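Long-range contacts in VAL-1 (Chlorella virus, PDB 3GNE), which cleaves alginate as a family 14 polysaccharide lyase (EC 4.2.2.3) whose mode of action depends on pH: residues V40-D45 with G57-S62; W77-P82 with A233-F238; V164-E169 with I191-K196. All blocks are in the same frame, centred on the assembly; numbering follows the deposited sequence.

Contact 1 of 3, residues V40-D45 with G57-S62; sequences VKAVYD and GGFSFS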
loop_
_atom_site.group_PDB
_atom_site.type_symbol
_atom_site.label_atom_id
_atom_site.label_comp_id
_atom_site.label_asym_id
_atom_site.label_seq_id
_atom_site.Cartn_x
_atom_site.Cartn_y
_atom_site.Cartn_z
ATOM N N VAL A 40 15.291 2.778 2.507
ATOM C CA VAL A 40 14.845 3.332 3.782
ATOM C C VAL A 40 14.903 2.180 4.785
ATOM O O VAL A 40 14.327 1.111 4.572
ATOM C CB VAL A 40 13.426 3.919 3.730
ATOM C CG1 VAL A 40 13.107 4.553 5.088
ATOM C CG2 VAL A 40 13.308 4.966 2.633
ATOM N N LYS A 41 15.666 2.428 5.870
ATOM C CA LYS A 41 15.678 1.533 7.019
ATOM C C LYS A 41 14.447 1.915 7.853
ATOM O O LYS A 41 14.452 2.987 8.470
ATOM C CB LYS A 41 16.963 1.693 7.808
ATOM C CG LYS A 41 17.090 0.808 9.053
ATOM C CD LYS A 41 18.331 1.255 9.863
ATOM C CE LYS A 41 18.738 0.265 10.915
ATOM N NZ LYS A 41 20.139 0.432 11.396
ATOM N N ALA A 42 13.448 1.075 7.802
ATOM C CA ALA A 42 12.201 1.287 8.581
ATOM C C ALA A 42 12.390 0.748 9.986
ATOM O O ALA A 42 12.634 -0.484 10.162
ATOM C CB ALA A 42 11.054 0.546 7.919
ATOM N N VAL A 43 12.309 1.646 10.942
ATOM C CA VAL A 43 12.540 1.263 12.347
ATOM C C VAL A 43 11.219 1.143 13.046
ATOM O O VAL A 43 10.440 2.093 13.107
ATOM C CB VAL A 43 13.415 2.333 13.007
ATOM C CG1 VAL A 43 13.500 2.117 14.515
ATOM C CG2 VAL A 43 14.804 2.338 12.377
ATOM N N TYR A 44 10.928 -0.043 13.546
ATOM C CA TYR A 44 9.680 -0.305 14.256
ATOM C C TYR A 44 10.041 -0.566 15.708
ATOM O O TYR A 44 10.553 -1.664 16.034
ATOM C CB TYR A 44 8.957 -1.497 13.663
ATOM C CG TYR A 44 8.643 -1.477 12.170
ATOM C CD1 TYR A 44 7.496 -0.884 11.636
ATOM C CD2 TYR A 44 9.552 -2.090 11.303
ATOM C CE1 TYR A 44 7.221 -0.864 10.277
ATOM C CE2 TYR A 44 9.260 -2.092 9.977
ATOM C CZ TYR A 44 8.128 -1.506 9.445
ATOM O OH TYR A 44 7.920 -1.556 8.087
ATOM N N ASP A 45 9.792 0.413 16.590
ATOM C CA ASP A 45 10.060 0.084 17.998
ATOM C C ASP A 45 9.024 -0.869 18.575
ATOM O O ASP A 45 7.888 -0.982 18.080
ATOM C CB ASP A 45 10.029 1.374 18.818
ATOM C CG ASP A 45 11.275 2.247 18.659
ATOM O OD1 ASP A 45 12.257 1.818 17.977
ATOM O OD2 ASP A 45 11.216 3.343 19.263
ATOM N N GLY A 57 7.033 3.872 15.184
ATOM C CA GLY A 57 7.460 2.874 14.226
ATOM C C GLY A 57 7.099 3.205 12.805
ATOM O O GLY A 57 6.083 3.848 12.503
ATOM N N GLY A 58 7.958 2.755 11.914
ATOM C CA GLY A 58 7.761 2.864 10.467
ATOM C C GLY A 58 8.096 4.241 9.939
ATOM O O GLY A 58 8.831 5.003 10.534
ATOM N N PHE A 59 7.485 4.528 8.769
ATOM C CA PHE A 59 7.637 5.847 8.139
ATOM C C PHE A 59 6.520 5.964 7.112
ATOM O O PHE A 59 5.940 4.949 6.714
ATOM C CB PHE A 59 9.014 6.092 7.508
ATOM C CG PHE A 59 9.315 5.299 6.235
ATOM C CD1 PHE A 59 9.300 5.972 5.016
ATOM C CD2 PHE A 59 9.601 3.941 6.244
ATOM C CE1 PHE A 59 9.574 5.328 3.813
ATOM C CE2 PHE A 59 9.886 3.265 5.052
ATOM C CZ PHE A 59 9.864 3.965 3.863
ATOM N N SER A 60 6.278 7.205 6.700
ATOM C CA SER A 60 5.214 7.430 5.714
ATOM C C SER A 60 5.604 8.559 4.781
ATOM O O SER A 60 6.432 9.383 5.101
ATOM C CB SER A 60 3.896 7.749 6.449
ATOM O OG SER A 60 3.991 8.987 7.103
ATOM N N PHE A 61 4.887 8.558 3.633
ATOM C CA PHE A 61 4.957 9.715 2.718
ATOM C C PHE A 61 3.819 9.559 1.718
ATOM O O PHE A 61 3.303 8.474 1.540
ATOM C CB PHE A 61 6.307 9.824 1.987
ATOM C CG PHE A 61 6.652 8.673 1.075
ATOM C CD1 PHE A 61 6.294 8.757 -0.289
ATOM C CD2 PHE A 61 7.367 7.570 1.515
ATOM C CE1 PHE A 61 6.643 7.752 -1.164
ATOM C CE2 PHE A 61 7.692 6.512 0.662
ATOM C CZ PHE A 61 7.320 6.643 -0.678
ATOM N N SER A 62 3.461 10.668 1.047
ATOM C CA SER A 62 2.570 10.520 -0.106
ATOM C C SER A 62 3.320 11.014 -1.341
ATOM O O SER A 62 4.343 11.693 -1.228
ATOM C CB SER A 62 1.280 11.312 0.091
ATOM O OG SER A 62 1.576 12.704 0.251
HETATM O O HOH W 1 10.248 4.920 12.973
#

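Contact 2 of 3, residues W77-P82 with A233-F238; sequences WEVFYP and AYFTNF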
loop_
_atom_site.group_PDB
_atom_site.type_symbol
_atom_site.label_atom_id
_atom_site.label_comp_id
_atom_site.label_asym_id
_atom_site.label_seq_id
_atom_site.Cartn_x
_atom_site.Cartn_y
_atom_site.Cartn_z
ATOM N N TRP A 77 7.681 -1.983 -5.000
ATOM C CA TRP A 77 8.811 -1.719 -4.097
ATOM C C TRP A 77 9.389 -3.066 -3.703
ATOM O O TRP A 77 8.770 -4.115 -3.983
ATOM C CB TRP A 77 8.418 -0.932 -2.826
ATOM C CG TRP A 77 7.270 -1.566 -2.089
ATOM C CD1 TRP A 77 7.350 -2.500 -1.083
ATOM C CD2 TRP A 77 5.873 -1.344 -2.294
ATOM N NE1 TRP A 77 6.079 -2.860 -0.649
ATOM C CE2 TRP A 77 5.156 -2.159 -1.384
ATOM C CE3 TRP A 77 5.144 -0.503 -3.184
ATOM C CZ2 TRP A 77 3.755 -2.184 -1.312
ATOM C CZ3 TRP A 77 3.746 -0.538 -3.096
ATOM C CH2 TRP A 77 3.075 -1.353 -2.195
ATOM N N GLU A 78 10.553 -3.022 -3.087
ATOM C CA GLU A 78 11.163 -4.254 -2.582
ATOM C C GLU A 78 11.392 -4.126 -1.102
ATOM O O GLU A 78 11.680 -3.026 -0.610
ATOM C CB GLU A 78 12.521 -4.517 -3.279
ATOM C CG GLU A 78 12.245 -4.659 -4.809
ATOM C CD GLU A 78 13.542 -4.791 -5.565
ATOM O OE1 GLU A 78 14.554 -5.195 -4.975
ATOM O OE2 GLU A 78 13.595 -4.551 -6.779
ATOM N N VAL A 79 11.258 -5.236 -0.369
ATOM C CA VAL A 79 11.490 -5.178 1.097
ATOM C C VAL A 79 12.302 -6.365 1.575
ATOM O O VAL A 79 12.130 -7.489 1.149
ATOM C CB VAL A 79 10.123 -5.123 1.795
ATOM C CG1 VAL A 79 9.309 -6.386 1.467
ATOM C CG2 VAL A 79 10.310 -4.945 3.302
ATOM N N PHE A 80 13.248 -6.062 2.452
ATOM C CA PHE A 80 14.153 -7.030 3.057
ATOM C C PHE A 80 13.845 -7.104 4.565
ATOM O O PHE A 80 13.948 -6.083 5.265
ATOM C CB PHE A 80 15.568 -6.559 2.813
ATOM C CG PHE A 80 16.688 -7.521 3.192
ATOM C CD1 PHE A 80 17.406 -8.149 2.166
ATOM C CD2 PHE A 80 17.068 -7.805 4.486
ATOM C CE1 PHE A 80 18.464 -8.973 2.477
ATOM C CE2 PHE A 80 18.126 -8.635 4.811
ATOM C CZ PHE A 80 18.846 -9.237 3.804
ATOM N N TYR A 81 13.474 -8.299 4.989
ATOM C CA TYR A 81 13.214 -8.633 6.400
ATOM C C TYR A 81 14.383 -9.473 6.911
ATOM O O TYR A 81 14.435 -10.657 6.511
ATOM C CB TYR A 81 11.919 -9.428 6.505
ATOM C CG TYR A 81 10.703 -8.541 6.209
ATOM C CD1 TYR A 81 10.339 -7.604 7.202
ATOM C CD2 TYR A 81 9.948 -8.646 5.047
ATOM C CE1 TYR A 81 9.215 -6.793 6.955
ATOM C CE2 TYR A 81 8.848 -7.815 4.821
ATOM C CZ TYR A 81 8.507 -6.905 5.800
ATOM O OH TYR A 81 7.420 -6.052 5.612
ATOM N N PRO A 82 15.254 -8.933 7.736
ATOM C CA PRO A 82 16.328 -9.767 8.260
ATOM C C PRO A 82 15.765 -10.951 9.023
ATOM O O PRO A 82 14.726 -10.832 9.676
ATOM C CB PRO A 82 17.062 -8.824 9.220
ATOM C CG PRO A 82 16.789 -7.439 8.663
ATOM C CD PRO A 82 15.330 -7.545 8.201
ATOM N N ALA A 233 13.220 -3.244 9.031
ATOM C CA ALA A 233 13.128 -3.798 7.697
ATOM C C ALA A 233 13.667 -2.746 6.743
ATOM O O ALA A 233 13.709 -1.558 7.085
ATOM C CB ALA A 233 11.702 -4.193 7.348
ATOM N N TYR A 234 14.022 -3.165 5.535
ATOM C CA TYR A 234 14.535 -2.198 4.574
ATOM C C TYR A 234 13.667 -2.172 3.316
ATOM O O TYR A 234 13.328 -3.226 2.781
ATOM C CB TYR A 234 15.977 -2.532 4.167
ATOM C CG TYR A 234 16.912 -2.666 5.340
ATOM C CD1 TYR A 234 17.613 -1.568 5.832
ATOM C CD2 TYR A 234 17.090 -3.916 5.954
ATOM C CE1 TYR A 234 18.470 -1.698 6.926
ATOM C CE2 TYR A 234 17.947 -4.046 7.020
ATOM C CZ TYR A 234 18.636 -2.943 7.496
ATOM O OH TYR A 234 19.500 -3.131 8.577
ATOM N N PHE A 235 13.337 -0.984 2.846
ATOM C CA PHE A 235 12.537 -0.827 1.642
ATOM C C PHE A 235 13.353 -0.108 0.576
ATOM O O PHE A 235 14.119 0.800 0.857
ATOM C CB PHE A 235 11.270 0.046 1.975
ATOM C CG PHE A 235 10.267 -0.721 2.829
ATOM C CD1 PHE A 235 9.279 -1.502 2.273
ATOM C CD2 PHE A 235 10.355 -0.616 4.226
ATOM C CE1 PHE A 235 8.351 -2.185 3.070
ATOM C CE2 PHE A 235 9.439 -1.290 5.036
ATOM C CZ PHE A 235 8.435 -2.087 4.466
ATOM N N THR A 236 13.165 -0.518 -0.667
ATOM C CA THR A 236 13.957 0.104 -1.742
ATOM C C THR A 236 13.223 0.005 -3.047
ATOM O O THR A 236 12.258 -0.731 -3.178
ATOM C CB THR A 236 15.353 -0.586 -1.822
ATOM O OG1 THR A 236 16.227 0.204 -2.640
ATOM C CG2 THR A 236 15.227 -2.019 -2.380
ATOM N N ASN A 237 13.728 0.733 -4.052
ATOM C CA ASN A 237 13.300 0.583 -5.428
ATOM C C ASN A 237 11.799 0.823 -5.573
ATOM O O ASN A 237 11.076 -0.008 -6.149
ATOM C CB ASN A 237 13.682 -0.807 -5.992
ATOM C CG ASN A 237 13.735 -0.744 -7.504
ATOM O OD1 ASN A 237 13.877 0.313 -8.119
ATOM N ND2 ASN A 237 13.602 -1.932 -8.134
ATOM N N PHE A 238 11.327 1.937 -5.070
ATOM C CA PHE A 238 9.925 2.321 -5.252
ATOM C C PHE A 238 9.715 2.754 -6.698
ATOM O O PHE A 238 10.412 3.645 -7.192
ATOM C CB PHE A 238 9.592 3.516 -4.334
ATOM C CG PHE A 238 9.529 3.127 -2.870
ATOM C CD1 PHE A 238 8.310 2.758 -2.311
ATOM C CD2 PHE A 238 10.646 3.140 -2.051
ATOM C CE1 PHE A 238 8.257 2.451 -0.920
ATOM C CE2 PHE A 238 10.618 2.832 -0.713
ATOM C CZ PHE A 238 9.399 2.468 -0.152
#

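Contact 3 of 3, residues V164-E169 with I191-K196; sequences VWNRIE and IVNGKK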
loop_
_atom_site.group_PDB
_atom_site.type_symbol
_atom_site.label_atom_id
_atom_site.label_comp_id
_atom_site.label_asym_id
_atom_site.label_seq_id
_atom_site.Cartn_x
_atom_site.Cartn_y
_atom_site.Cartn_z
ATOM N N VAL A 164 16.074 -11.715 1.967
ATOM C CA VAL A 164 15.968 -11.561 0.521
ATOM C C VAL A 164 15.230 -10.272 0.169
ATOM O O VAL A 164 14.390 -9.802 0.937
ATOM C CB VAL A 164 15.127 -12.641 -0.156
ATOM C CG1 VAL A 164 15.610 -14.005 0.215
ATOM C CG2 VAL A 164 13.655 -12.617 0.225
ATOM N N TRP A 165 15.510 -9.743 -1.006
ATOM C CA TRP A 165 14.712 -8.621 -1.460
ATOM C C TRP A 165 13.412 -9.124 -2.026
ATOM O O TRP A 165 13.340 -9.624 -3.166
ATOM C CB TRP A 165 15.522 -7.804 -2.471
ATOM C CG TRP A 165 16.629 -7.083 -1.757
ATOM C CD1 TRP A 165 17.949 -7.391 -1.726
ATOM C CD2 TRP A 165 16.470 -5.913 -0.956
ATOM N NE1 TRP A 165 18.657 -6.497 -0.959
ATOM C CE2 TRP A 165 17.748 -5.564 -0.468
ATOM C CE3 TRP A 165 15.369 -5.145 -0.617
ATOM C CZ2 TRP A 165 17.938 -4.465 0.338
ATOM C CZ3 TRP A 165 15.556 -4.050 0.204
ATOM C CH2 TRP A 165 16.829 -3.710 0.684
ATOM N N ASN A 166 12.351 -9.031 -1.269
ATOM C CA ASN A 166 11.042 -9.476 -1.780
ATOM C C ASN A 166 10.496 -8.387 -2.701
ATOM O O ASN A 166 10.552 -7.212 -2.282
ATOM C CB ASN A 166 10.045 -9.663 -0.641
ATOM C CG ASN A 166 10.467 -10.796 0.298
ATOM O OD1 ASN A 166 10.252 -11.964 -0.036
ATOM N ND2 ASN A 166 10.983 -10.467 1.478
ATOM N N ARG A 167 9.985 -8.741 -3.840
ATOM C CA ARG A 167 9.441 -7.809 -4.806
ATOM C C ARG A 167 7.924 -7.770 -4.698
ATOM O O ARG A 167 7.280 -8.796 -4.865
ATOM C CB ARG A 167 9.864 -8.215 -6.237
ATOM C CG ARG A 167 11.381 -8.254 -6.359
ATOM C CD ARG A 167 11.785 -8.674 -7.761
ATOM N NE ARG A 167 11.186 -9.901 -8.220
ATOM C CZ ARG A 167 11.258 -11.189 -7.951
ATOM N NH1 ARG A 167 10.504 -12.040 -8.634
ATOM N NH2 ARG A 167 12.076 -11.633 -6.983
ATOM N N ILE A 168 7.402 -6.559 -4.435
ATOM C CA ILE A 168 5.981 -6.387 -4.249
ATOM C C ILE A 168 5.427 -5.440 -5.311
ATOM O O ILE A 168 6.051 -4.423 -5.598
ATOM C CB ILE A 168 5.720 -5.738 -2.857
ATOM C CG1 ILE A 168 6.468 -6.485 -1.734
ATOM C CG2 ILE A 168 4.218 -5.640 -2.610
ATOM C CD1 ILE A 168 6.028 -7.897 -1.518
ATOM N N GLU A 169 4.227 -5.700 -5.839
ATOM C CA GLU A 169 3.589 -4.707 -6.686
ATOM C C GLU A 169 2.105 -4.676 -6.313
ATOM O O GLU A 169 1.538 -5.717 -5.935
ATOM C CB GLU A 169 3.695 -5.047 -8.210
ATOM C CG GLU A 169 5.133 -5.387 -8.644
ATOM C CD GLU A 169 5.236 -5.372 -10.174
ATOM O OE1 GLU A 169 4.413 -4.738 -10.866
ATOM O OE2 GLU A 169 6.209 -5.958 -10.638
ATOM N N ILE A 191 1.265 -8.531 -6.753
ATOM C CA ILE A 191 2.345 -9.420 -7.146
ATOM C C ILE A 191 3.330 -9.514 -5.986
ATOM O O ILE A 191 3.727 -8.493 -5.455
ATOM C CB ILE A 191 3.085 -8.957 -8.431
ATOM C CG1 ILE A 191 2.170 -8.679 -9.596
ATOM C CG2 ILE A 191 4.077 -10.045 -8.813
ATOM C CD1 ILE A 191 2.870 -8.086 -10.806
ATOM N N VAL A 192 3.697 -10.758 -5.634
ATOM C CA VAL A 192 4.742 -10.953 -4.638
ATOM C C VAL A 192 5.731 -11.950 -5.246
ATOM O O VAL A 192 5.350 -13.100 -5.557
ATOM C CB VAL A 192 4.265 -11.476 -3.275
ATOM C CG1 VAL A 192 5.445 -11.497 -2.339
ATOM C CG2 VAL A 192 3.138 -10.562 -2.717
ATOM N N ASN A 193 6.976 -11.537 -5.441
ATOM C CA ASN A 193 8.047 -12.384 -5.981
ATOM C C ASN A 193 7.586 -13.106 -7.201
ATOM O O ASN A 193 7.796 -14.290 -7.409
ATOM C CB ASN A 193 8.560 -13.344 -4.907
ATOM C CG ASN A 193 9.228 -12.569 -3.758
ATOM O OD1 ASN A 193 9.917 -11.570 -4.035
ATOM N ND2 ASN A 193 9.052 -13.052 -2.568
ATOM N N GLY A 194 6.971 -12.379 -8.127
ATOM C CA GLY A 194 6.588 -12.876 -9.420
ATOM C C GLY A 194 5.232 -13.551 -9.461
ATOM O O GLY A 194 4.719 -13.819 -10.555
ATOM N N LYS A 195 4.593 -13.862 -8.323
ATOM C CA LYS A 195 3.274 -14.496 -8.333
ATOM C C LYS A 195 2.198 -13.396 -8.289
ATOM O O LYS A 195 2.218 -12.571 -7.382
ATOM C CB LYS A 195 3.057 -15.412 -7.146
ATOM C CG LYS A 195 1.669 -16.030 -7.065
ATOM C CD LYS A 195 1.625 -17.039 -5.901
ATOM C CE LYS A 195 0.260 -17.737 -5.972
ATOM N NZ LYS A 195 0.030 -18.761 -4.923
ATOM N N LYS A 196 1.303 -13.392 -9.268
ATOM C CA LYS A 196 0.297 -12.356 -9.419
ATOM C C LYS A 196 -1.085 -12.918 -9.156
ATOM O O LYS A 196 -1.416 -14.016 -9.699
ATOM C CB LYS A 196 0.338 -11.821 -10.864
ATOM C CG LYS A 196 -0.663 -10.706 -11.164
ATOM C CD LYS A 196 -0.413 -10.138 -12.548
ATOM C CE LYS A 196 -1.201 -8.940 -13.005
ATOM N NZ LYS A 196 -0.684 -8.534 -14.362
HETATM O O HOH W 2 12.781 -12.674 -4.036
#

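Contact 1 of 3, residues V40-D45 with G57-S62
Val43 O is gripped by two donors: Gly58 N lies 2.8 Å from Val43 O, and a water lies equally close. The Gly58 bond is nearly straight at hydrogen (160°), but the amide comes from well above the carbonyl plane. The same water also donates to Gly58 O, so it ties the two backbones together, and Gly57 CA adds a CA-H...O contact to Val43 O. Here the chains bridge once, with Tyr44 CA and Gly57 CA only 3.9 Å apart. The lack of a side chain on Gly57 permits this approach, and the positive phi of Gly58 suits glycine. Beyond the bridge the segments diverge, and the Phe59 ring reaches across to Val40 and Ala42. Val40 and Phe59 approach from opposite directions, and Val40 CG1, anti to its own nitrogen (chi1 -176°), sits over the ring centre, 3.5 Å from the centroid, in a CH-pi contact. Ala42 CB meets the ring at its edge, 4.1 Å from Phe59 CD2. Tyr44 CD1 lies against Gly58 N, while Tyr44 OH is hydrogen-bonded to Thr219. Strand 37-44 pairs with strands 30-34 and 231-241 in one sheet; strand 59-63 belongs to the second large sheet, between strands 21-25 and 212-221, where Phe59 also meets Trp217.

Contact 2 of 3, residues W77-P82 with A233-F238
Ala233 CB packs against the Tyr81 ring, 3.6 Å from Tyr81 CE1, where strand 77-80 gives way to loop. Tyr234 pairs with Phe80 through two backbone hydrogen bonds; their side chains lie side by side, pointing the same way, and Pro82 CG meets the Tyr234 ring at its edge, 3.9 Å from Tyr234 CE2. Phe235 faces Val79 in a non-hydrogen-bonded pair. Val79 CG2, anti to its backbone nitrogen, lies over one face of the Phe235 ring, offset toward its rim, while Trp77 CD1 touches the same ring in plane at its edge, 4.0 Å from Phe235 CD1. Thr236 and Glu78 form the next hydrogen-bonded pair, with Thr236 CG2 3.8 Å from Glu78 CB. Asn237 ND2 donates to Glu78 OE2 at 2.9 Å; the acceptor lies in the amide plane, but the donor stands above the carboxylate plane, the two planes being 83° apart. Phe238 offers one ring face to Trp77 CB, 4.1 Å from the centroid. Trp77, Phe235 and Phe238 all meet Trp217 of the facing sheet edge-to-face; two antiparallel sheets packed face to face are the hallmark of the concanavalin-like beta-sandwich, consistent with the clan of this lyase family.

Contact 3 of 3, residues V164-E169 with I191-K196
Strands 166-169 and 191-192 run antiparallel, with Glu169 and Ile191 joined by two backbone hydrogen bonds and Ile168 facing Val192 in the non-hydrogen-bonded pair beside them. Asn193 carries the polar part of the contact. Its backbone N donates to Arg167 O at 2.8 Å, and its side chain reaches back along the neighbouring strand. There Asn193 OD1 accepts from Arg167 N, also at 2.8 Å, with the donor tilted 34° from the amide's carbonyl plane. Asn193 ND2 donates almost straight (171°) to Asn166 OD1 at 3.0 Å, in the carbonyl plane of Asn166, on a lone pair, and in Asn193's own amide plane, although the two amides are turned against each other. The amide of Asn193 is thus fixed at both ends, and its oxygen takes the place of a backbone carbonyl opposite Arg167 N. A water donates to Trp165 O and, weakly, to Asn193 OD1, linking the two segments.

Residues 192-195 form a type I' turn, the tight hairpin link between strands 186-192 and 195-202; Asn193 and Gly194 occupy its two central positions, both with positive phi. Arg167, bent at chi3 (-53°), folds its guanidinium over this turn, one face lying against Asn193 CA, with Arg167 NH1 3.6 Å from Gly194 N. On the sheet face of Ile168 and Val192 the side chains run side by side, Ile168 CD1 touching Val192 CG1 at 3.7 Å; Leu160, Phe156 and Ala159 of nearby loops pack there too. The other face carries Glu169 and Ile191, where Ile191 CD1 rests against the carboxylate, 3.7 Å from Glu169 CD, while Glu169 OE2 forms a salt bridge with Lys241.

All three contacts reach one antiparallel sheet, in which strands 37-44, 231-241, 72-80, 166-173 and 186-192 follow as neighbours. Contacts 1 and 2 have centres about 11 Å apart and share the seam between strands 37-44 and 231-241, where Ala42 N lies 2.7 Å from Ala233 O, a probable hydrogen bond. Contacts 2 and 3, also about 11 Å between centres, join where Trp77 O lies 2.8 Å from Ile168 N; Trp165 CZ3 packs on Thr236 CG2. Contacts 1 and 3 do not touch, their nearest atoms about 7 Å apart. In sequence, contact 3 falls between the two segments of contact 2, whereas contact 1 is complete before both. Contact 1 alone crosses to the second large sheet.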